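Long-range contact in internalin (Listeria monocytogenes serotype 4b, PDB 4FMZ), which is a leucine-rich-repeat internalin that probably takes part in adhesion to, and invasion of, host cells by the bacterium: residues L176-E190 against S197-I211. Sequence-based numbering, arbitrary orientation.
Sequences LTDLYSLSLNYNQIE and SLTSLHYFTAYVNQI. With EDO (1,2-ethanediol), chain E; EDO (1,2-ethanediol), chain C.
Asn-209 reaches across to three backbone groups of 176-190. Its ND2 donates to Leu-184 O (2.9 Å), which lies close to the amide plane of Asn-209, and its OD1 accepts from Asn-187 N and Ile-189 N, which approach from opposite faces of that plane. A further bond from ND2 to Ala-206 O, in its own segment, fixes the amide's rotation. Asn-185 OD1 is gripped twice: Thr-205 OG1 sits on a lone pair at 2.7 Å, and Tyr-207 N comes in tilted. With CG beside the backbone N (chi1 -66°), the Asn-185 amide lies flat over the centre of the Tyr-207 ring, its CG 3.4 Å above the plane and the two planes 16° apart. These are neighbouring coils of a leucine-rich-repeat solenoid: strands 181-183 and 203-205 run parallel, their axes 4.8 Å apart and 4° from aligned, while Leu-182 CD2 meets Leu-198 CD1 (3.7 Å) and Phe-204 CE1 in the buried core. At the N-terminal end of the strands, the rings of Tyr-180 and His-202 form an offset stack with centroids 4.4 Å apart. His-202 ND1 donates in its ring plane to Ser-200 O, orienting the imidazole against the tyrosine. The ND2-to-carbonyl bond recurs in both neighbouring coils: Asn-187 ND2 bonds Val-162 O, with its OD1 hydrogen-bonded to Ser-165 OG, while Asn-231 ND2 bonds Ala-206 O and its OD1 accepts from Ile-211 N.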
ATOM      1  N   LEU A 176     -13.439   4.580  -7.606  1.00 27.79           N
ATOM      2  CA  LEU A 176     -12.351   3.802  -8.190  1.00 26.70           C
ATOM      3  C   LEU A 176     -12.671   2.310  -8.117  1.00 29.56           C
ATOM      4  O   LEU A 176     -11.946   1.543  -7.489  1.00 28.17           O
ATOM      5  CB  LEU A 176     -11.028   4.170  -7.457  1.00 26.09           C
ATOM      6  CG  LEU A 176     -10.857   5.679  -7.112  1.00 31.63           C
ATOM      7  CD1 LEU A 176      -9.537   5.956  -6.423  1.00 31.37           C
ATOM      8  CD2 LEU A 176     -11.017   6.581  -8.358  1.00 35.52           C
ATOM      9  N   THR A 177     -13.716   1.888  -8.853  1.00 29.08           N
ATOM     10  CA  THR A 177     -14.254   0.520  -8.789  1.00 29.08           C
ATOM     11  C   THR A 177     -13.390  -0.531  -9.479  1.00 31.55           C
ATOM     12  O   THR A 177     -13.680  -1.716  -9.290  1.00 30.53           O
ATOM     13  CB  THR A 177     -15.697   0.468  -9.297  1.00 34.53           C
ATOM     14  OG1 THR A 177     -15.731   0.802 -10.685  1.00 35.15           O
ATOM     15  CG2 THR A 177     -16.615   1.370  -8.494  1.00 36.99           C
ATOM     16  N   ASP A 178     -12.320  -0.136 -10.207  1.00 28.79           N
ATOM     17  CA  ASP A 178     -11.390  -1.109 -10.790  1.00 28.60           C
ATOM     18  C   ASP A 178     -10.294  -1.486  -9.783  1.00 30.53           C
ATOM     19  O   ASP A 178      -9.437  -2.319 -10.108  1.00 30.05           O
ATOM     20  CB  ASP A 178     -10.750  -0.590 -12.082  1.00 31.22           C
ATOM     21  CG  ASP A 178     -11.573  -0.837 -13.331  1.00 50.35           C
ATOM     22  OD1 ASP A 178     -12.398  -1.784 -13.328  1.00 52.54           O
ATOM     23  OD2 ASP A 178     -11.355  -0.121 -14.330  1.00 59.31           O
ATOM     24  N   LEU A 179     -10.309  -0.880  -8.571  1.00 25.38           N
ATOM     25  CA  LEU A 179      -9.287  -1.149  -7.557  1.00 23.90           C
ATOM     26  C   LEU A 179      -9.215  -2.623  -7.233  1.00 27.14           C
ATOM     27  O   LEU A 179     -10.234  -3.269  -6.985  1.00 26.83           O
ATOM     28  CB  LEU A 179      -9.485  -0.335  -6.274  1.00 23.36           C
ATOM     29  CG  LEU A 179      -8.939   1.103  -6.279  1.00 27.95           C
ATOM     30  CD1 LEU A 179      -9.345   1.810  -4.995  1.00 27.92           C
ATOM     31  CD2 LEU A 179      -7.418   1.137  -6.408  1.00 29.34           C
ATOM     32  N   TYR A 180      -7.997  -3.154  -7.306  1.00 24.53           N
ATOM     33  CA  TYR A 180      -7.672  -4.551  -7.046  1.00 23.79           C
ATOM     34  C   TYR A 180      -7.009  -4.676  -5.688  1.00 25.52           C
ATOM     35  O   TYR A 180      -7.269  -5.630  -4.955  1.00 23.37           O
ATOM     36  CB  TYR A 180      -6.724  -5.075  -8.139  1.00 25.04           C
ATOM     37  CG  TYR A 180      -6.429  -6.547  -8.031  1.00 27.00           C
ATOM     38  CD1 TYR A 180      -7.316  -7.495  -8.539  1.00 29.36           C
ATOM     39  CD2 TYR A 180      -5.275  -6.998  -7.405  1.00 27.95           C
ATOM     40  CE1 TYR A 180      -7.060  -8.856  -8.425  1.00 30.63           C
ATOM     41  CE2 TYR A 180      -5.009  -8.359  -7.281  1.00 29.06           C
ATOM     42  CZ  TYR A 180      -5.904  -9.285  -7.797  1.00 36.71           C
ATOM     43  OH  TYR A 180      -5.641 -10.628  -7.716  1.00 37.57           O
ATOM     44  N   SER A 181      -6.135  -3.718  -5.368  1.00 22.29           N
ATOM     45  CA  SER A 181      -5.387  -3.673  -4.110  1.00 21.07           C
ATOM     46  C   SER A 181      -5.399  -2.236  -3.571  1.00 25.58           C
ATOM     47  O   SER A 181      -5.049  -1.297  -4.296  1.00 25.00           O
ATOM     48  CB  SER A 181      -3.970  -4.185  -4.330  1.00 21.67           C
ATOM     49  OG  SER A 181      -3.203  -4.074  -3.139  1.00 25.62           O
ATOM     50  N   LEU A 182      -5.809  -2.066  -2.312  1.00 21.77           N
ATOM     51  CA  LEU A 182      -5.932  -0.745  -1.682  1.00 21.40           C
ATOM     52  C   LEU A 182      -5.330  -0.720  -0.286  1.00 24.39           C
ATOM     53  O   LEU A 182      -5.673  -1.571   0.535  1.00 24.66           O
ATOM     54  CB  LEU A 182      -7.431  -0.344  -1.609  1.00 21.29           C
ATOM     55  CG  LEU A 182      -7.832   0.872  -0.744  1.00 24.99           C
ATOM     56  CD1 LEU A 182      -7.310   2.197  -1.332  1.00 23.78           C
ATOM     57  CD2 LEU A 182      -9.353   0.948  -0.584  1.00 25.20           C
ATOM     58  N   SER A 183      -4.483   0.292  -0.003  1.00 18.61           N
ATOM     59  CA  SER A 183      -3.916   0.488   1.321  1.00 18.01           C
ATOM     60  C   SER A 183      -4.353   1.821   1.900  1.00 23.27           C
ATOM     61  O   SER A 183      -4.166   2.867   1.272  1.00 22.77           O
ATOM     62  CB  SER A 183      -2.390   0.396   1.314  1.00 19.29           C
ATOM     63  OG  SER A 183      -1.918   0.506   2.650  1.00 21.86           O
ATOM     64  N   LEU A 184      -4.947   1.771   3.101  1.00 21.10           N
ATOM     65  CA  LEU A 184      -5.402   2.944   3.842  1.00 21.25           C
ATOM     66  C   LEU A 184      -4.897   2.878   5.285  1.00 24.61           C
ATOM     67  O   LEU A 184      -5.555   3.371   6.207  1.00 24.02           O
ATOM     68  CB  LEU A 184      -6.931   3.064   3.787  1.00 21.51           C
ATOM     69  CG  LEU A 184      -7.528   3.427   2.401  1.00 25.87           C
ATOM     70  CD1 LEU A 184      -9.028   3.508   2.476  1.00 25.96           C
ATOM     71  CD2 LEU A 184      -6.962   4.754   1.853  1.00 26.27           C
ATOM     72  N   ASN A 185      -3.703   2.302   5.465  1.00 20.38           N
ATOM     73  CA  ASN A 185      -3.097   2.120   6.791  1.00 19.62           C
ATOM     74  C   ASN A 185      -2.785   3.441   7.476  1.00 23.66           C
ATOM     75  O   ASN A 185      -2.353   4.390   6.825  1.00 21.78           O
ATOM     76  CB  ASN A 185      -1.794   1.314   6.687  1.00 20.36           C
ATOM     77  CG  ASN A 185      -1.959  -0.115   6.252  1.00 32.14           C
ATOM     78  OD1 ASN A 185      -3.019  -0.733   6.402  1.00 18.71           O
ATOM     79  ND2 ASN A 185      -0.891  -0.684   5.725  1.00 20.42           N
ATOM     80  N   TYR A 186      -2.975   3.475   8.799  1.00 23.02           N
ATOM     81  CA  TYR A 186      -2.607   4.563   9.704  1.00 23.20           C
ATOM     82  C   TYR A 186      -3.098   5.957   9.242  1.00 25.81           C
ATOM     83  O   TYR A 186      -2.308   6.899   9.139  1.00 23.76           O
ATOM     84  CB  TYR A 186      -1.068   4.565   9.915  1.00 23.94           C
ATOM     85  CG  TYR A 186      -0.582   5.131  11.239  1.00 26.40           C
ATOM     86  CD1 TYR A 186      -1.340   6.058  11.949  1.00 28.93           C
ATOM     87  CD2 TYR A 186       0.677   4.805  11.738  1.00 27.45           C
ATOM     88  CE1 TYR A 186      -0.882   6.612  13.140  1.00 29.37           C
ATOM     89  CE2 TYR A 186       1.141   5.343  12.937  1.00 28.52           C
ATOM     90  CZ  TYR A 186       0.357   6.247  13.634  1.00 35.19           C
ATOM     91  OH  TYR A 186       0.778   6.773  14.834  1.00 37.52           O
ATOM     92  N   ASN A 187      -4.402   6.103   9.048  1.00 23.09           N
ATOM     93  CA  ASN A 187      -4.959   7.407   8.705  1.00 23.62           C
ATOM     94  C   ASN A 187      -5.853   7.847   9.876  1.00 28.13           C
ATOM     95  O   ASN A 187      -5.531   7.505  11.016  1.00 27.39           O
ATOM     96  CB  ASN A 187      -5.674   7.335   7.353  1.00 23.59           C
ATOM     97  CG  ASN A 187      -4.700   7.144   6.207  1.00 36.60           C
ATOM     98  OD1 ASN A 187      -3.706   7.862   6.085  1.00 29.34           O
ATOM     99  ND2 ASN A 187      -4.948   6.167   5.347  1.00 28.53           N
ATOM    100  N   GLN A 188      -6.950   8.584   9.622  1.00 26.40           N
ATOM    101  CA  GLN A 188      -7.903   9.020  10.659  1.00 26.57           C
ATOM    102  C   GLN A 188      -9.324   8.593  10.226  1.00 29.62           C
ATOM    103  O   GLN A 188     -10.292   9.330  10.423  1.00 28.95           O
ATOM    104  CB  GLN A 188      -7.803  10.557  10.868  1.00 28.79           C
ATOM    105  CG  GLN A 188      -6.409  11.093  11.238  1.00 42.58           C
ATOM    106  CD  GLN A 188      -5.890  10.581  12.565  1.00 68.65           C
ATOM    107  OE1 GLN A 188      -6.601  10.554  13.578  1.00 68.28           O
ATOM    108  NE2 GLN A 188      -4.623  10.177  12.597  1.00 59.29           N
ATOM    109  N   ILE A 189      -9.435   7.389   9.627  1.00 25.42           N
ATOM    110  CA  ILE A 189     -10.680   6.896   9.049  1.00 24.38           C
ATOM    111  C   ILE A 189     -11.592   6.268  10.116  1.00 28.21           C
ATOM    112  O   ILE A 189     -11.229   5.303  10.786  1.00 26.10           O
ATOM    113  CB  ILE A 189     -10.414   5.921   7.863  1.00 26.49           C
ATOM    114  CG1 ILE A 189      -9.542   6.582   6.769  1.00 26.69           C
ATOM    115  CG2 ILE A 189     -11.724   5.432   7.242  1.00 25.01           C
ATOM    116  CD1 ILE A 189      -8.775   5.595   5.908  1.00 34.52           C
ATOM    117  N   GLU A 190     -12.804   6.816  10.220  1.00 27.54           N
ATOM    118  CA  GLU A 190     -13.857   6.339  11.124  1.00 27.41           C
ATOM    119  C   GLU A 190     -14.888   5.502  10.370  1.00 30.91           C
ATOM    120  O   GLU A 190     -15.410   4.528  10.912  1.00 30.70           O
ATOM    121  CB  GLU A 190     -14.588   7.534  11.774  1.00 29.56           C
ATOM    122  CG  GLU A 190     -13.780   8.346  12.768  1.00 40.38           C
ATOM    123  CD  GLU A 190     -14.467   9.619  13.233  1.00 64.28           C
ATOM    124  OE1 GLU A 190     -15.687   9.574  13.514  1.00 69.15           O
ATOM    125  OE2 GLU A 190     -13.782  10.662  13.333  1.00 53.45           O
ATOM    126  N   SER A 197     -18.679   0.102  -2.884  1.00 25.39           N
ATOM    127  CA  SER A 197     -18.646   0.095  -4.356  1.00 25.87           C
ATOM    128  C   SER A 197     -17.405  -0.635  -4.923  1.00 29.39           C
ATOM    129  O   SER A 197     -17.358  -0.905  -6.125  1.00 29.87           O
ATOM    130  CB  SER A 197     -18.665   1.527  -4.876  1.00 29.06           C
ATOM    131  OG  SER A 197     -17.537   2.211  -4.356  1.00 33.95           O
ATOM    132  N   LEU A 198     -16.416  -0.971  -4.068  1.00 26.51           N
ATOM    133  CA  LEU A 198     -15.161  -1.603  -4.512  1.00 25.21           C
ATOM    134  C   LEU A 198     -15.323  -3.129  -4.647  1.00 30.55           C
ATOM    135  O   LEU A 198     -14.660  -3.905  -3.958  1.00 29.81           O
ATOM    136  CB  LEU A 198     -13.980  -1.223  -3.584  1.00 23.77           C
ATOM    137  CG  LEU A 198     -13.721   0.292  -3.404  1.00 28.08           C
ATOM    138  CD1 LEU A 198     -12.480   0.543  -2.586  1.00 27.87           C
ATOM    139  CD2 LEU A 198     -13.614   1.042  -4.768  1.00 29.81           C
ATOM    140  N   THR A 199     -16.165  -3.542  -5.612  1.00 29.20           N
ATOM    141  CA  THR A 199     -16.541  -4.944  -5.843  1.00 29.34           C
ATOM    142  C   THR A 199     -15.410  -5.780  -6.481  1.00 32.07           C
ATOM    143  O   THR A 199     -15.492  -7.006  -6.438  1.00 32.43           O
ATOM    144  CB  THR A 199     -17.846  -5.043  -6.662  1.00 33.83           C
ATOM    145  OG1 THR A 199     -17.624  -4.465  -7.935  1.00 31.65           O
ATOM    146  CG2 THR A 199     -19.021  -4.363  -5.981  1.00 28.76           C
ATOM    147  N   SER A 200     -14.372  -5.139  -7.029  1.00 28.38           N
ATOM    148  CA  SER A 200     -13.225  -5.820  -7.638  1.00 28.04           C
ATOM    149  C   SER A 200     -12.044  -5.968  -6.675  1.00 30.23           C
ATOM    150  O   SER A 200     -11.024  -6.560  -7.049  1.00 29.30           O
ATOM    151  CB  SER A 200     -12.748  -5.061  -8.877  1.00 31.39           C
ATOM    152  OG  SER A 200     -13.618  -5.272  -9.977  1.00 41.65           O
ATOM    153  N   LEU A 201     -12.151  -5.404  -5.465  1.00 25.73           N
ATOM    154  CA  LEU A 201     -11.045  -5.419  -4.509  1.00 23.97           C
ATOM    155  C   LEU A 201     -10.708  -6.839  -4.041  1.00 27.37           C
ATOM    156  O   LEU A 201     -11.583  -7.577  -3.610  1.00 26.05           O
ATOM    157  CB  LEU A 201     -11.355  -4.502  -3.319  1.00 23.76           C
ATOM    158  CG  LEU A 201     -10.163  -3.877  -2.578  1.00 28.00           C
ATOM    159  CD1 LEU A 201      -9.313  -2.997  -3.514  1.00 27.07           C
ATOM    160  CD2 LEU A 201     -10.639  -3.052  -1.401  1.00 29.81           C
ATOM    161  N   HIS A 202      -9.427  -7.217  -4.146  1.00 25.48           N
ATOM    162  CA  HIS A 202      -8.958  -8.538  -3.722  1.00 25.63           C
ATOM    163  C   HIS A 202      -8.025  -8.419  -2.512  1.00 26.51           C
ATOM    164  O   HIS A 202      -7.839  -9.390  -1.793  1.00 24.85           O
ATOM    165  CB  HIS A 202      -8.237  -9.257  -4.882  1.00 27.61           C
ATOM    166  CG  HIS A 202      -9.143  -9.780  -5.950  1.00 32.44           C
ATOM    167  ND1 HIS A 202      -9.939  -8.933  -6.699  1.00 35.09           N
ATOM    168  CD2 HIS A 202      -9.264 -11.037  -6.440  1.00 34.94           C
ATOM    169  CE1 HIS A 202     -10.551  -9.703  -7.584  1.00 35.20           C
ATOM    170  NE2 HIS A 202     -10.185 -10.980  -7.457  1.00 35.52           N
ATOM    171  N   TYR A 203      -7.411  -7.237  -2.318  1.00 22.92           N
ATOM    172  CA  TYR A 203      -6.437  -6.958  -1.253  1.00 22.15           C
ATOM    173  C   TYR A 203      -6.778  -5.628  -0.609  1.00 23.76           C
ATOM    174  O   TYR A 203      -6.869  -4.602  -1.283  1.00 23.65           O
ATOM    175  CB  TYR A 203      -4.984  -6.987  -1.826  1.00 23.85           C
ATOM    176  CG  TYR A 203      -4.655  -8.361  -2.364  1.00 28.69           C
ATOM    177  CD1 TYR A 203      -4.136  -9.345  -1.532  1.00 31.40           C
ATOM    178  CD2 TYR A 203      -5.029  -8.735  -3.654  1.00 30.97           C
ATOM    179  CE1 TYR A 203      -3.992 -10.660  -1.966  1.00 33.22           C
ATOM    180  CE2 TYR A 203      -4.914 -10.053  -4.089  1.00 32.68           C
ATOM    181  CZ  TYR A 203      -4.389 -11.011  -3.243  1.00 38.30           C
ATOM    182  OH  TYR A 203      -4.226 -12.302  -3.681  1.00 38.96           O
ATOM    183  N   PHE A 204      -7.043  -5.660   0.675  1.00 19.74           N
ATOM    184  CA  PHE A 204      -7.409  -4.467   1.421  1.00 19.47           C
ATOM    185  C   PHE A 204      -6.688  -4.440   2.771  1.00 24.12           C
ATOM    186  O   PHE A 204      -6.754  -5.398   3.539  1.00 23.57           O
ATOM    187  CB  PHE A 204      -8.930  -4.401   1.609  1.00 20.75           C
ATOM    188  CG  PHE A 204      -9.496  -3.191   2.320  1.00 22.31           C
ATOM    189  CD1 PHE A 204      -8.948  -1.925   2.124  1.00 24.53           C
ATOM    190  CD2 PHE A 204     -10.645  -3.298   3.097  1.00 24.34           C
ATOM    191  CE1 PHE A 204      -9.488  -0.804   2.765  1.00 25.52           C
ATOM    192  CE2 PHE A 204     -11.199  -2.177   3.716  1.00 27.53           C
ATOM    193  CZ  PHE A 204     -10.612  -0.938   3.548  1.00 25.48           C
ATOM    194  N   THR A 205      -5.996  -3.336   3.036  1.00 20.62           N
ATOM    195  CA  THR A 205      -5.297  -3.130   4.299  1.00 20.52           C
ATOM    196  C   THR A 205      -5.689  -1.725   4.797  1.00 24.12           C
ATOM    197  O   THR A 205      -5.747  -0.770   4.017  1.00 22.44           O
ATOM    198  CB  THR A 205      -3.793  -3.436   4.196  1.00 23.07           C
ATOM    199  OG1 THR A 205      -3.189  -3.282   5.485  1.00 22.04           O
ATOM    200  CG2 THR A 205      -3.060  -2.607   3.161  1.00 22.87           C
ATOM    201  N   ALA A 206      -6.069  -1.640   6.081  1.00 19.96           N
ATOM    202  CA  ALA A 206      -6.506  -0.387   6.692  1.00 19.71           C
ATOM    203  C   ALA A 206      -6.285  -0.461   8.195  1.00 24.60           C
ATOM    204  O   ALA A 206      -7.109   0.030   8.974  1.00 24.24           O
ATOM    205  CB  ALA A 206      -7.981  -0.115   6.364  1.00 20.58           C
ATOM    206  N   TYR A 207      -5.147  -1.051   8.609  1.00 22.38           N
ATOM    207  CA  TYR A 207      -4.858  -1.144  10.032  1.00 22.20           C
ATOM    208  C   TYR A 207      -4.558   0.246  10.605  1.00 25.57           C
ATOM    209  O   TYR A 207      -4.153   1.144   9.861  1.00 23.86           O
ATOM    210  CB  TYR A 207      -3.736  -2.158  10.359  1.00 23.78           C
ATOM    211  CG  TYR A 207      -2.393  -1.937   9.696  1.00 24.59           C
ATOM    212  CD1 TYR A 207      -1.575  -0.871  10.068  1.00 26.35           C
ATOM    213  CD2 TYR A 207      -1.864  -2.881   8.823  1.00 25.47           C
ATOM    214  CE1 TYR A 207      -0.316  -0.686   9.496  1.00 26.22           C
ATOM    215  CE2 TYR A 207      -0.579  -2.740   8.290  1.00 26.38           C
ATOM    216  CZ  TYR A 207       0.181  -1.628   8.611  1.00 32.42           C
ATOM    217  OH  TYR A 207       1.422  -1.456   8.051  1.00 33.54           O
ATOM    218  N   VAL A 208      -4.794   0.416  11.929  1.00 23.05           N
ATOM    219  CA  VAL A 208      -4.517   1.640  12.693  1.00 22.77           C
ATOM    220  C   VAL A 208      -5.372   2.810  12.152  1.00 26.86           C
ATOM    221  O   VAL A 208      -4.881   3.789  11.599  1.00 27.21           O
ATOM    222  CB  VAL A 208      -2.992   1.973  12.808  1.00 25.84           C
ATOM    223  CG1 VAL A 208      -2.737   3.146  13.749  1.00 25.62           C
ATOM    224  CG2 VAL A 208      -2.213   0.762  13.306  1.00 25.72           C
ATOM    225  N   ASN A 209      -6.682   2.678  12.324  1.00 23.04           N
ATOM    226  CA  ASN A 209      -7.648   3.712  11.993  1.00 22.96           C
ATOM    227  C   ASN A 209      -8.636   3.751  13.165  1.00 27.65           C
ATOM    228  O   ASN A 209      -8.277   3.318  14.271  1.00 27.28           O
ATOM    229  CB  ASN A 209      -8.307   3.458  10.614  1.00 22.40           C
ATOM    230  CG  ASN A 209      -7.423   3.863   9.467  1.00 33.89           C
ATOM    231  OD1 ASN A 209      -7.204   5.048   9.228  1.00 23.56           O
ATOM    232  ND2 ASN A 209      -6.870   2.898   8.749  1.00 23.58           N
ATOM    233  N   GLN A 210      -9.844   4.269  12.948  1.00 24.40           N
ATOM    234  CA  GLN A 210     -10.886   4.364  13.973  1.00 24.84           C
ATOM    235  C   GLN A 210     -12.180   3.724  13.432  1.00 27.79           C
ATOM    236  O   GLN A 210     -13.281   4.192  13.729  1.00 27.76           O
ATOM    237  CB  GLN A 210     -11.111   5.852  14.352  1.00 26.87           C
ATOM    238  CG  GLN A 210      -9.925   6.526  15.052  1.00 34.96           C
ATOM    239  CD  GLN A 210      -9.979   8.034  14.937  1.00 50.17           C
ATOM    240  OE1 GLN A 210     -10.900   8.698  15.430  1.00 47.39           O
ATOM    241  NE2 GLN A 210      -8.985   8.618  14.281  1.00 32.80           N
ATOM    242  N   ILE A 211     -12.034   2.656  12.625  1.00 23.55           N
ATOM    243  CA  ILE A 211     -13.141   1.964  11.962  1.00 23.41           C
ATOM    244  C   ILE A 211     -13.948   1.122  12.973  1.00 28.15           C
ATOM    245  O   ILE A 211     -13.397   0.258  13.666  1.00 27.13           O
ATOM    246  CB  ILE A 211     -12.620   1.119  10.757  1.00 25.92           C
ATOM    247  CG1 ILE A 211     -11.927   2.038   9.689  1.00 25.62           C
ATOM    248  CG2 ILE A 211     -13.762   0.326  10.096  1.00 26.42           C
ATOM    249  CD1 ILE A 211     -10.924   1.315   8.755  1.00 30.63           C
TER
HETATM  250  C1  EDO E 403      -5.135   6.967  15.322  1.00 43.14           C
HETATM  251  O1  EDO E 403      -4.630   8.193  14.809  1.00 44.10           O
HETATM  252  C2  EDO E 403      -5.717   6.132  14.162  1.00 40.57           C
HETATM  253  O2  EDO E 403      -6.757   6.866  13.534  1.00 36.94           O
HETATM  254  C1  EDO C 401      -1.873  -1.124  -2.041  1.00 28.27           C
HETATM  255  O1  EDO C 401      -1.132  -1.903  -1.110  1.00 32.29           O
HETATM  256  C2  EDO C 401      -1.133  -1.133  -3.386  1.00 24.54           C
HETATM  257  O2  EDO C 401      -1.123  -2.465  -3.862  1.00 22.22           O
HETATM  258  O   HOH W   1     -13.013  -2.503  -6.745  1.00 20.23           O
HETATM  259  O   HOH W   2     -15.894  -3.427  -9.711  1.00 33.67           O
HETATM  260  O   HOH W   3      -5.867 -13.256  -5.621  1.00 36.38           O
HETATM  261  O   HOH W   4      -0.364  -3.883   5.300  1.00 25.23           O